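Local structure of guanine nucleotide exchange protein (Legionella pneumophila, 1XSZ) at residues Gln87-Gly92 with Gln114-Ala119; Gly118-Phe121 with Asp126-Ser129. The protein probably acts as a guanine nucleotide exchange factor for Arf GTPases, through a Sec7 domain whose active site is covered by a C-terminal capping domain. All coordinates share one frame; numbering follows the deposited sequence.

Interaction 1: residues Gln87-Gly92 with Gln114-Ala119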
loop_
_atom_site.group_PDB
_atom_site.type_symbol
_atom_site.label_atom_id
_atom_site.label_comp_id
_atom_site.label_asym_id
_atom_site.label_seq_id
_atom_site.Cartn_x
_atom_site.Cartn_y
_atom_site.Cartn_z
ATOM N N GLN A 87 -11.247 1.544 24.287
ATOM C CA GLN A 87 -10.932 0.240 23.706
ATOM C C GLN A 87 -9.557 -0.259 24.100
ATOM O O GLN A 87 -8.648 0.528 24.351
ATOM C CB GLN A 87 -10.963 0.306 22.178
ATOM C CG GLN A 87 -12.291 0.655 21.556
ATOM C CD GLN A 87 -12.216 0.599 20.042
ATOM O OE1 GLN A 87 -12.718 -0.334 19.415
ATOM N NE2 GLN A 87 -11.564 1.586 19.451
ATOM N N SER A 88 -9.414 -1.580 24.134
ATOM C CA SER A 88 -8.128 -2.196 24.425
ATOM C C SER A 88 -7.275 -1.967 23.175
ATOM O O SER A 88 -7.775 -1.501 22.145
ATOM C CB SER A 88 -8.293 -3.696 24.651
ATOM O OG SER A 88 -8.615 -4.350 23.434
ATOM N N PHE A 89 -5.992 -2.300 23.259
ATOM C CA PHE A 89 -5.098 -2.124 22.120
ATOM C C PHE A 89 -5.561 -2.951 20.922
ATOM O O PHE A 89 -5.657 -2.438 19.806
ATOM C CB PHE A 89 -3.672 -2.537 22.492
ATOM C CG PHE A 89 -2.700 -2.434 21.352
ATOM C CD1 PHE A 89 -2.144 -1.208 21.006
ATOM C CD2 PHE A 89 -2.372 -3.555 20.597
ATOM C CE1 PHE A 89 -1.274 -1.091 19.926
ATOM C CE2 PHE A 89 -1.500 -3.447 19.509
ATOM C CZ PHE A 89 -0.953 -2.220 19.176
ATOM N N VAL A 90 -5.848 -4.226 21.157
ATOM C CA VAL A 90 -6.269 -5.099 20.073
ATOM C C VAL A 90 -7.599 -4.664 19.484
ATOM O O VAL A 90 -7.770 -4.689 18.270
ATOM C CB VAL A 90 -6.332 -6.569 20.537
ATOM C CG1 VAL A 90 -6.867 -7.458 19.420
ATOM C CG2 VAL A 90 -4.926 -7.031 20.925
ATOM N N GLU A 91 -8.542 -4.255 20.326
ATOM C CA GLU A 91 -9.837 -3.832 19.803
ATOM C C GLU A 91 -9.692 -2.549 18.991
ATOM O O GLU A 91 -10.345 -2.385 17.961
ATOM C CB GLU A 91 -10.841 -3.625 20.938
ATOM C CG GLU A 91 -12.267 -3.350 20.460
ATOM C CD GLU A 91 -12.886 -4.513 19.693
ATOM O OE1 GLU A 91 -14.039 -4.372 19.234
ATOM O OE2 GLU A 91 -12.231 -5.565 19.548
ATOM N N GLY A 92 -8.838 -1.641 19.448
ATOM C CA GLY A 92 -8.627 -0.406 18.713
ATOM C C GLY A 92 -8.028 -0.703 17.350
ATOM O O GLY A 92 -8.462 -0.154 16.335
ATOM N N GLN A 114 1.317 2.689 10.898
ATOM C CA GLN A 114 2.068 3.714 11.627
ATOM C C GLN A 114 1.137 4.822 12.118
ATOM O O GLN A 114 1.341 5.387 13.194
ATOM C CB GLN A 114 3.151 4.313 10.728
ATOM C CG GLN A 114 4.312 3.374 10.452
ATOM C CD GLN A 114 5.308 3.959 9.474
ATOM O OE1 GLN A 114 5.803 5.071 9.662
ATOM N NE2 GLN A 114 5.609 3.210 8.421
ATOM N N SER A 115 0.119 5.146 11.329
ATOM C CA SER A 115 -0.830 6.187 11.723
ATOM C C SER A 115 -1.591 5.733 12.967
ATOM O O SER A 115 -1.753 6.493 13.931
ATOM C CB SER A 115 -1.809 6.465 10.583
ATOM O OG SER A 115 -2.702 7.508 10.932
ATOM N N PHE A 116 -2.060 4.493 12.954
ATOM C CA PHE A 116 -2.773 3.963 14.105
ATOM C C PHE A 116 -1.894 3.968 15.351
ATOM O O PHE A 116 -2.322 4.407 16.418
ATOM C CB PHE A 116 -3.219 2.523 13.857
ATOM C CG PHE A 116 -3.644 1.815 15.108
ATOM C CD1 PHE A 116 -4.896 2.049 15.666
ATOM C CD2 PHE A 116 -2.755 0.983 15.781
ATOM C CE1 PHE A 116 -5.253 1.465 16.883
ATOM C CE2 PHE A 116 -3.106 0.398 16.996
ATOM C CZ PHE A 116 -4.353 0.641 17.546
ATOM N N SER A 117 -0.670 3.468 15.219
ATOM C CA SER A 117 0.246 3.400 16.353
ATOM C C SER A 117 0.473 4.768 16.986
ATOM O O SER A 117 0.518 4.892 18.210
ATOM C CB SER A 117 1.586 2.791 15.922
ATOM O OG SER A 117 2.248 3.605 14.973
ATOM N N GLY A 118 0.613 5.795 16.155
ATOM C CA GLY A 118 0.820 7.133 16.679
ATOM C C GLY A 118 -0.406 7.665 17.396
ATOM O O GLY A 118 -0.292 8.278 18.463
ATOM N N ALA A 119 -1.582 7.440 16.818
ATOM C CA ALA A 119 -2.829 7.910 17.411
ATOM C C ALA A 119 -3.175 7.142 18.679
ATOM O O ALA A 119 -3.694 7.721 19.638
ATOM C CB ALA A 119 -3.967 7.792 16.406
#

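Interaction 2: residues Gly118-Phe121 with Asp126-Ser129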
loop_
_atom_site.group_PDB
_atom_site.type_symbol
_atom_site.label_atom_id
_atom_site.label_comp_id
_atom_site.label_asym_id
_atom_site.label_seq_id
_atom_site.Cartn_x
_atom_site.Cartn_y
_atom_site.Cartn_z
ATOM N N GLY A 118 0.613 5.795 16.155
ATOM C CA GLY A 118 0.820 7.133 16.679
ATOM C C GLY A 118 -0.406 7.665 17.396
ATOM O O GLY A 118 -0.292 8.278 18.463
ATOM N N ALA A 119 -1.582 7.440 16.818
ATOM C CA ALA A 119 -2.829 7.910 17.411
ATOM C C ALA A 119 -3.175 7.142 18.679
ATOM O O ALA A 119 -3.694 7.721 19.638
ATOM C CB ALA A 119 -3.967 7.792 16.406
ATOM N N TYR A 120 -2.897 5.841 18.684
ATOM C CA TYR A 120 -3.176 5.019 19.852
ATOM C C TYR A 120 -2.390 5.567 21.027
ATOM O O TYR A 120 -2.933 5.759 22.115
ATOM C CB TYR A 120 -2.759 3.563 19.628
ATOM C CG TYR A 120 -2.963 2.717 20.867
ATOM C CD1 TYR A 120 -4.240 2.330 21.259
ATOM C CD2 TYR A 120 -1.888 2.373 21.689
ATOM C CE1 TYR A 120 -4.450 1.628 22.446
ATOM C CE2 TYR A 120 -2.087 1.670 22.882
ATOM C CZ TYR A 120 -3.373 1.304 23.250
ATOM O OH TYR A 120 -3.589 0.628 24.430
ATOM N N PHE A 121 -1.103 5.804 20.798
ATOM C CA PHE A 121 -0.221 6.330 21.829
ATOM C C PHE A 121 -0.697 7.694 22.318
ATOM O O PHE A 121 -0.745 7.948 23.521
ATOM C CB PHE A 121 1.208 6.441 21.288
ATOM C CG PHE A 121 2.168 7.096 22.241
ATOM C CD1 PHE A 121 2.406 6.548 23.497
ATOM C CD2 PHE A 121 2.834 8.263 21.882
ATOM C CE1 PHE A 121 3.294 7.154 24.385
ATOM C CE2 PHE A 121 3.725 8.878 22.764
ATOM C CZ PHE A 121 3.955 8.322 24.015
ATOM N N ASP A 126 -0.566 5.877 28.653
ATOM C CA ASP A 126 -0.266 4.984 29.769
ATOM C C ASP A 126 0.020 3.531 29.400
ATOM O O ASP A 126 0.501 2.762 30.235
ATOM C CB ASP A 126 -1.414 5.028 30.781
ATOM C CG ASP A 126 -2.748 4.641 30.167
ATOM O OD1 ASP A 126 -3.172 5.305 29.196
ATOM O OD2 ASP A 126 -3.372 3.676 30.658
ATOM N N VAL A 127 -0.263 3.153 28.158
ATOM C CA VAL A 127 -0.045 1.778 27.722
ATOM C C VAL A 127 1.380 1.481 27.254
ATOM O O VAL A 127 2.038 0.593 27.793
ATOM C CB VAL A 127 -1.025 1.396 26.594
ATOM C CG1 VAL A 127 -0.839 -0.064 26.211
ATOM C CG2 VAL A 127 -2.457 1.649 27.046
ATOM N N VAL A 128 1.849 2.215 26.250
ATOM C CA VAL A 128 3.195 2.011 25.718
ATOM C C VAL A 128 4.117 3.188 26.024
ATOM O O VAL A 128 3.654 4.287 26.325
ATOM C CB VAL A 128 3.165 1.794 24.187
ATOM C CG1 VAL A 128 2.386 0.533 23.859
ATOM C CG2 VAL A 128 2.536 2.995 23.504
ATOM N N SER A 129 5.422 2.952 25.940
ATOM C CA SER A 129 6.409 3.991 26.216
ATOM C C SER A 129 6.360 5.106 25.173
ATOM O O SER A 129 6.383 6.288 25.517
ATOM C CB SER A 129 7.814 3.386 26.260
ATOM O OG SER A 129 8.784 4.368 26.582
#

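Interaction 1: residues Gln87-Gly92 with Gln114-Ala119
Phe116 meets Phe89 edge to face where helix 106-123 passes the first turn of helix 89-98. The edge of the Phe116 ring is directed at the face of Phe89, off centre. The ring centroids are 5.7 Å apart and the planes stand at 64°. The closest approach is Phe89 CE1 to Phe116 CE2, 3.8 Å. Phe116 CG lies anti to its backbone N (chi1 166°), which carries the ring straight across to the other helix. There Phe116 CE1 lies obliquely against the Gly92 main chain, 3.6 Å from Gly92 C. Gly92 has no side chain, and the ring packs directly against the backbone.

This side of the contact is buried and tight. Phe96 and Phe84 also meet the Phe116 ring. Phe89 continues the cluster to Tyr120, and to Phe181 and Leu185 of helix 179-191. Ser117 is buried too. In the modelled conformer its OG donates to Gln114 O at 2.7 Å. Gly118 N reaches that oxygen as well, so Gln114 O takes two donors, both from one face of its plane.

The other side is looser and polar. Ser88 and Glu91 are partly exposed and do not touch 114-119. Ser88 is the N-cap of helix 89-98: its OG accepts from Glu91 N at 3.1 Å, with an N-H...O angle of 163°. The same OG is hydrogen-bonded to Glu188.

Polar groups here find partners in their own segments or in neighbouring helices. The join is made by van der Waals and aromatic contacts, with no polar bond between the two segments.

Interaction 2: residues Gly118-Phe121 with Asp126-Ser129
The carbonyl oxygen of Ser129 lies against two ring carbons of Phe121, 3.4 Å from Phe121 CE1 and 3.5 Å from Phe121 CZ. It approaches the ring obliquely. Val128 O reaches the same ring at its edge, near the ring plane, 3.5 Å from Phe121 CE1. That approach is probably favoured by the slightly positive C-H rim. Ser129 is also held by Asn172, through its N, and by Asn173, through its OG.

The side chains add apolar packing. Val128 CG2 sits between its backbone N and carbonyl carbon and touches Phe121 CD1 at 3.6 Å. Val128 also rests on Ala133 and Ala134 of helix 131-149, so it packs against both helices. Tyr120 leaves the helix with CG anti to the backbone N (chi1 176°), and its ring reaches Val127. The two side chains cross at about a right angle. The CG1 methyl of Val127 stands at the edge of the ring, in its plane. Tyr120 OH is close to both methyls, only 3.0 Å from Val127 CG2, a very short packing contact and not a hydrogen bond. Val127 is partly exposed, while Tyr120 is buried.

The arrangement is a connection between two consecutive helices of the all-helical Sec7 fold. The chain turns back after helix 106-123, and the loop residues pack on aromatic side chains from the end of that helix before helix 131-149 begins.

Overall arrangement
Both interactions use helix 106-123, and their segments share Gly118 and Ala119. Interaction 1 is the core contact: all its touching residues are buried, and it joins two successive helices. Interaction 2 is only partly buried. It ties the end of the same helix to the loop that follows it, nearer the surface. The centres of interaction 1 and interaction 2 are about 8 Å apart. They touch directly where Phe89 CD1 comes 3.4 Å from Tyr120 CE2, in an edge-to-face pair that joins the two clusters. The chemistry changes with place: ring on ring and ring on glycine backbone inside, valines and backbone carbonyls against rings at the turn.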